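Local structure of mannose-specific lectin 3 chain 2 (Crocus vernus, 3MEZ) at residues B[19-22]-B[27-30]; B[29-32]-B[36-39]. The protein probably binds D-mannose as one of two kinds of chain in a heterotetrameric bulb lectin and weakly agglutinates trypsin-treated rabbit erythrocytes. All coordinates share one frame; numbering follows the deposited sequence.

Interaction 1 of 2, residues B[19-22]-B[27-30]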
loop_
_atom_site.group_PDB
_atom_site.type_symbol
_atom_site.label_atom_id
_atom_site.label_comp_id
_atom_site.label_asym_id
_atom_site.label_seq_id
_atom_site.Cartn_x
_atom_site.Cartn_y
_atom_site.Cartn_z
ATOM N N ALA B 19 9.519 5.942 -1.288
ATOM C CA ALA B 19 9.114 5.193 -0.126
ATOM C C ALA B 19 10.315 4.431 0.471
ATOM O O ALA B 19 11.186 4.068 -0.222
ATOM C CB ALA B 19 8.070 4.268 -0.485
ATOM N N GLN B 20 10.334 4.255 1.778
ATOM C CA GLN B 20 11.444 3.629 2.437
ATOM C C GLN B 20 11.109 2.738 3.616
ATOM O O GLN B 20 10.050 2.808 4.182
ATOM C CB GLN B 20 12.456 4.667 2.893
ATOM C CG GLN B 20 11.979 5.534 4.001
ATOM C CD GLN B 20 12.986 6.577 4.460
ATOM O OE1 GLN B 20 13.539 7.301 3.691
ATOM N NE2 GLN B 20 13.185 6.644 5.720
ATOM N N LEU B 21 12.081 1.908 3.944
ATOM C CA LEU B 21 12.213 1.293 5.232
ATOM C C LEU B 21 13.280 2.067 5.973
ATOM O O LEU B 21 14.168 2.580 5.369
ATOM C CB LEU B 21 12.633 -0.145 5.145
ATOM C CG LEU B 21 11.852 -1.153 4.334
ATOM C CD1 LEU B 21 12.430 -2.485 4.386
ATOM C CD2 LEU B 21 10.425 -1.192 4.698
ATOM N N ALA B 22 13.135 2.166 7.280
ATOM C CA ALA B 22 14.018 2.912 8.128
ATOM C C ALA B 22 14.212 2.254 9.475
ATOM O O ALA B 22 13.279 1.785 10.037
ATOM C CB ALA B 22 13.461 4.260 8.333
ATOM N N SER B 27 18.320 3.740 6.113
ATOM C CA SER B 27 17.143 3.665 5.283
ATOM C C SER B 27 17.333 2.841 4.005
ATOM O O SER B 27 18.364 2.855 3.421
ATOM C CB SER B 27 16.679 5.064 4.946
ATOM O OG SER B 27 17.647 5.776 4.245
ATOM N N LEU B 28 16.311 2.137 3.587
ATOM C CA LEU B 28 16.284 1.549 2.277
ATOM C C LEU B 28 15.253 2.244 1.460
ATOM O O LEU B 28 14.116 2.053 1.708
ATOM C CB LEU B 28 15.875 0.108 2.411
ATOM C CG LEU B 28 16.330 -1.103 1.607
ATOM C CD1 LEU B 28 15.241 -2.024 1.312
ATOM C CD2 LEU B 28 17.134 -0.810 0.405
ATOM N N VAL B 29 15.685 2.992 0.463
ATOM C CA VAL B 29 14.817 3.810 -0.384
ATOM C C VAL B 29 14.651 3.311 -1.833
ATOM O O VAL B 29 15.597 3.091 -2.519
ATOM C CB VAL B 29 15.334 5.256 -0.483
ATOM C CG1 VAL B 29 14.368 6.094 -1.191
ATOM C CG2 VAL B 29 15.628 5.837 0.858
ATOM N N MET B 30 13.414 3.152 -2.263
ATOM C CA MET B 30 13.127 2.916 -3.656
ATOM C C MET B 30 12.921 4.281 -4.262
ATOM O O MET B 30 11.876 4.848 -4.205
ATOM C CB MET B 30 11.901 2.053 -3.842
ATOM C CG MET B 30 11.567 1.757 -5.248
ATOM S SD MET B 30 12.809 0.740 -6.063
ATOM C CE MET B 30 13.321 1.723 -7.361
#
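Leu21 and Leu28 are paired across an antiparallel hairpin of the bulb-lectin fold, strands 20-23 and 26-30. The backbones give this pair two hydrogen bonds: Leu28 N to Leu21 O at 2.8 Å and Leu21 N to Leu28 O at 3.0 Å. On one face of the hairpin the two leucyl side chains run side by side, pointing the same way, and touch through Leu21 CD1 and Leu28 CD1 at 4.2 Å. This is the buried, closely packed half of the contact: both leucines also press on Leu93 of strand 92-95, and Leu21 reaches Leu95 as well, so apolar atoms are packed against a second sheet.

The other face, carrying Gln20, Ser27 and Val29, is more open to solvent at Gln20. Gln20 CG sits between its backbone N and carbonyl carbon (chi1 69°), and the extended chain beyond it lays the amide over the neighbouring strand. There the amide meets carbon: Gln20 OE1 stands 3.8 Å from Val29 CG2, and Gln20 NE2 is 3.9 Å from Ser27 CB. Gln20 itself is exposed, and Ser27 OG makes a weak hydrogen bond with Thr39 OG1 on the next strand.

At the far end, Met30 N donates to Ala19 O over 3.2 Å, almost straight down the carbonyl (C=O...N 176°), where Ala19 also packs on Asn1 of the second copy of this chain. Specific bonding between these segments is therefore carried by the main chain: the side chains add apolar contact on the leucine face, whereas the amide of Gln20 makes no hydrogen bond across the pair.

Interaction 2 of 2, residues B[29-32]-B[36-39]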
loop_
_atom_site.group_PDB
_atom_site.type_symbol
_atom_site.label_atom_id
_atom_site.label_comp_id
_atom_site.label_asym_id
_atom_site.label_seq_id
_atom_site.Cartn_x
_atom_site.Cartn_y
_atom_site.Cartn_z
ATOM N N VAL B 29 15.685 2.992 0.463
ATOM C CA VAL B 29 14.817 3.810 -0.384
ATOM C C VAL B 29 14.651 3.311 -1.833
ATOM O O VAL B 29 15.597 3.091 -2.519
ATOM C CB VAL B 29 15.334 5.256 -0.483
ATOM C CG1 VAL B 29 14.368 6.094 -1.191
ATOM C CG2 VAL B 29 15.628 5.837 0.858
ATOM N N MET B 30 13.414 3.152 -2.263
ATOM C CA MET B 30 13.127 2.916 -3.656
ATOM C C MET B 30 12.921 4.281 -4.262
ATOM O O MET B 30 11.876 4.848 -4.205
ATOM C CB MET B 30 11.901 2.053 -3.842
ATOM C CG MET B 30 11.567 1.757 -5.248
ATOM S SD MET B 30 12.809 0.740 -6.063
ATOM C CE MET B 30 13.321 1.723 -7.361
ATOM N N ARG B 31 13.987 4.793 -4.827
ATOM C CA ARG B 31 14.057 6.134 -5.340
ATOM C C ARG B 31 13.248 6.350 -6.608
ATOM O O ARG B 31 12.997 5.443 -7.342
ATOM C CB ARG B 31 15.516 6.533 -5.566
ATOM C CG ARG B 31 16.393 6.564 -4.341
ATOM C CD ARG B 31 17.804 7.039 -4.660
ATOM N NE ARG B 31 18.536 7.425 -3.464
ATOM C CZ ARG B 31 19.816 7.775 -3.407
ATOM N NH1 ARG B 31 20.553 7.803 -4.472
ATOM N NH2 ARG B 31 20.340 8.117 -2.275
ATOM N N ASP B 32 12.909 7.601 -6.861
ATOM C CA ASP B 32 12.151 7.994 -8.027
ATOM C C ASP B 32 12.946 7.868 -9.328
ATOM O O ASP B 32 12.430 8.130 -10.360
ATOM C CB ASP B 32 11.544 9.389 -7.887
ATOM C CG ASP B 32 12.565 10.454 -7.605
ATOM O OD1 ASP B 32 13.707 10.326 -8.004
ATOM O OD2 ASP B 32 12.234 11.416 -6.950
ATOM N N LEU B 36 17.399 1.398 -6.021
ATOM C CA LEU B 36 17.086 0.972 -4.676
ATOM C C LEU B 36 18.328 1.149 -3.858
ATOM O O LEU B 36 19.303 0.536 -4.120
ATOM C CB LEU B 36 16.763 -0.498 -4.673
ATOM C CG LEU B 36 15.801 -1.178 -3.711
ATOM C CD1 LEU B 36 16.232 -2.524 -3.291
ATOM C CD2 LEU B 36 15.310 -0.346 -2.560
ATOM N N VAL B 37 18.274 1.989 -2.865
ATOM C CA VAL B 37 19.462 2.378 -2.164
ATOM C C VAL B 37 19.387 2.190 -0.661
ATOM O O VAL B 37 18.475 2.609 -0.040
ATOM C CB VAL B 37 19.818 3.846 -2.461
ATOM C CG1 VAL B 37 21.090 4.258 -1.763
ATOM C CG2 VAL B 37 19.943 4.065 -3.925
ATOM N N LEU B 38 20.404 1.591 -0.091
ATOM C CA LEU B 38 20.479 1.465 1.320
ATOM C C LEU B 38 21.579 2.367 1.876
ATOM O O LEU B 38 22.712 2.218 1.564
ATOM C CB LEU B 38 20.692 0.018 1.635
ATOM C CG LEU B 38 21.140 -0.457 2.972
ATOM C CD1 LEU B 38 20.929 0.550 3.995
ATOM C CD2 LEU B 38 20.494 -1.699 3.316
ATOM N N THR B 39 21.196 3.313 2.706
ATOM C CA THR B 39 22.117 4.309 3.184
ATOM C C THR B 39 22.122 4.494 4.678
ATOM O O THR B 39 21.186 4.199 5.319
ATOM C CB THR B 39 21.838 5.645 2.610
ATOM O OG1 THR B 39 20.497 5.985 2.865
ATOM C CG2 THR B 39 22.066 5.639 1.182
#
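Arg31 lies across Val37 in the hairpin of strands 26-30 and 36-40, part of a β-prism II domain, the fold of monocot mannose-binding lectins. The family's mannose motif, Gln-x-Asp-x-Asn-x-Val-x-Tyr, falls on this hairpin: Val37 keeps the valine, but Arg31 and Thr39 stand at the glutamine and tyrosine positions, so the site is probably altered.

The arginine chain leaves CB with CG anti to the carbonyl carbon (chi1 -62°) and runs extended through CG to NE, which carries it back over the neighbouring strand. CB and CG make no close approach to segment 36-39; contact begins at Arg31 CD, 3.7 Å from Val37 CG2, and the same methyl lies 3.7 Å from Arg31 NE. It sits over one face of the guanidinium, 3.5 Å above the plane and displaced toward the rim, while Arg31 NH2 meets the other branch, Val37 CG1, at 4.0 Å.

In the backbone, Val29 and Val37 form a hydrogen-bonded antiparallel pair with reciprocal bonds: Val29 N to Val37 O and Val37 N to Val29 O, each 2.9 Å long. Met30 and Leu36 turn to the opposite face, where both reach Ile71 of strand 69-72; between them Met30 SD approaches Leu36 CG at 4.3 Å. Leu36 CD2 turns back toward the partner strand, ending 3.4 Å from Val29 O.

Strand 26-30 is common to both interactions: it pairs with strand 20-23 along one edge in interaction 1 and with strand 36-40 along the other in interaction 2, with Val29 and Met30 in both. The two hairpins thus build three adjacent strands of one four-stranded sheet, joined further by Ser27 O with Thr39 N, probably a hydrogen bond at 3.0 Å. Both contacts are largely buried. On the inner face the leucines merge, Leu28 CD2 lying 3.5 Å from Leu36 CD2. The other face differs: in 19-22/27-30 it carries an exposed neutral amide, in 29-32/36-39 a partly exposed, probably charged guanidinium resting on a buried valine.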